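PDB 4MFI: Sn-glycerol-3-phosphate ABC transporter substrate-binding protein UspB from Mycobacterium tuberculosis, which probably binds glycerophosphocholine outside the membrane and delivers it to an ABC transporter for uptake. Local coordinates for residues Asp133-Leu136 with Ala137-Glu140. Sequence-based numbering, arbitrary orientation.
Sequences DSLL and ADYE
Asp138 folds back on Ser134 where the short helix 133-137 unwinds into a type I turn, Ala137 to Glu140, that leads to strand 140-141 of this periplasmic-binding-protein fold. The last i+4 bonds run from Ala137 N to Asp133 O and from Asp138 N to Ser134 O (2.9 Å). At Leu136 O the winding tightens to i+3, with Tyr139 N as donor, and Glu140 N then bonds to Ala137 O to close the turn.

Followed outward, Asp138 CB lies 3.6 Å from both Ser134 O and Leu135 O and covers one face of the Tyr139 ring, 4.1 Å above the plane, over its centre. With CG beside its own backbone N (chi1 -74°), the carboxylate is carried back along the helix. Ser134 O lies over its face, 3.0 Å from CG and almost directly above it, with OD1 and OD2 little farther away; all three oxygens are acceptors and form no bond with one another. OD2 passes 3.4 Å from Leu135 CA and runs alongside Leu135 CD2; its salt bridge to Arg152 and hydrogen bond to Thr304 probably offset the crowding of acceptors. The Tyr139 ring, meanwhile, brings CE2 obliquely to 3.2 Å from Leu135 O.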
loop_
_atom_site.group_PDB
_atom_site.type_symbol
_atom_site.label_atom_id
_atom_site.label_comp_id
_atom_site.label_asym_id
_atom_site.label_seq_id
_atom_site.Cartn_x
_atom_site.Cartn_y
_atom_site.Cartn_z
ATOM N N ASP A 133 10.699 3.484 8.246
ATOM C CA ASP A 133 11.709 3.600 7.195
ATOM C C ASP A 133 11.138 3.400 5.802
ATOM O O ASP A 133 11.348 4.240 4.914
ATOM C CB ASP A 133 12.867 2.617 7.415
ATOM C CG ASP A 133 13.770 3.007 8.570
ATOM O OD1 ASP A 133 13.662 4.148 9.061
ATOM O OD2 ASP A 133 14.613 2.170 8.973
ATOM N N SER A 134 10.407 2.303 5.605
ATOM C CA SER A 134 9.890 1.993 4.276
ATOM C C SER A 134 8.859 3.020 3.839
ATOM O O SER A 134 8.790 3.361 2.660
ATOM C CB SER A 134 9.292 0.581 4.216
ATOM O OG SER A 134 8.138 0.497 5.033
ATOM N N LEU A 135 8.065 3.518 4.785
ATOM C CA LEU A 135 6.959 4.411 4.433
ATOM C C LEU A 135 7.457 5.757 3.919
ATOM O O LEU A 135 6.830 6.360 3.051
ATOM C CB LEU A 135 5.992 4.598 5.604
ATOM C CG LEU A 135 5.268 3.332 6.077
ATOM C CD1 LEU A 135 4.289 3.666 7.203
ATOM C CD2 LEU A 135 4.552 2.637 4.925
ATOM N N LEU A 136 8.575 6.238 4.452
ATOM C CA LEU A 136 9.179 7.455 3.923
ATOM C C LEU A 136 9.982 7.170 2.648
ATOM O O LEU A 136 9.957 7.967 1.699
ATOM C CB LEU A 136 10.054 8.128 4.984
ATOM C CG LEU A 136 10.665 9.463 4.549
ATOM C CD1 LEU A 136 9.579 10.462 4.176
ATOM C CD2 LEU A 136 11.540 10.016 5.653
ATOM N N ALA A 137 10.679 6.033 2.624
ATOM C CA ALA A 137 11.465 5.628 1.452
ATOM C C ALA A 137 10.595 5.403 0.219
ATOM O O ALA A 137 11.082 5.479 -0.911
ATOM C CB ALA A 137 12.273 4.375 1.756
ATOM N N ASP A 138 9.310 5.118 0.435
ATOM C CA ASP A 138 8.354 4.943 -0.659
ATOM C C ASP A 138 8.314 6.144 -1.600
ATOM O O ASP A 138 7.953 5.999 -2.775
ATOM C CB ASP A 138 6.938 4.744 -0.112
ATOM C CG ASP A 138 6.715 3.374 0.491
ATOM O OD1 ASP A 138 7.321 2.378 0.029
ATOM O OD2 ASP A 138 5.900 3.289 1.429
ATOM N N TYR A 139 8.662 7.330 -1.089
ATOM C CA TYR A 139 8.561 8.562 -1.882
ATOM C C TYR A 139 9.906 9.116 -2.303
ATOM O O TYR A 139 10.009 10.276 -2.714
ATOM C CB TYR A 139 7.761 9.635 -1.131
ATOM C CG TYR A 139 6.444 9.099 -0.631
ATOM C CD1 TYR A 139 5.397 8.833 -1.508
ATOM C CD2 TYR A 139 6.253 8.830 0.719
ATOM C CE1 TYR A 139 4.193 8.318 -1.048
ATOM C CE2 TYR A 139 5.058 8.326 1.184
ATOM C CZ TYR A 139 4.031 8.070 0.303
ATOM O OH TYR A 139 2.844 7.559 0.785
ATOM N N GLU A 140 10.939 8.291 -2.186
ATOM C CA GLU A 140 12.288 8.706 -2.533
ATOM C C GLU A 140 12.604 8.327 -3.970
ATOM O O GLU A 140 12.303 7.218 -4.424
ATOM C CB GLU A 140 13.307 8.077 -1.575
ATOM C CG GLU A 140 14.742 8.527 -1.808
ATOM C CD GLU A 140 15.572 7.489 -2.548
ATOM O OE1 GLU A 140 16.519 7.873 -3.267
ATOM O OE2 GLU A 140 15.283 6.281 -2.401
#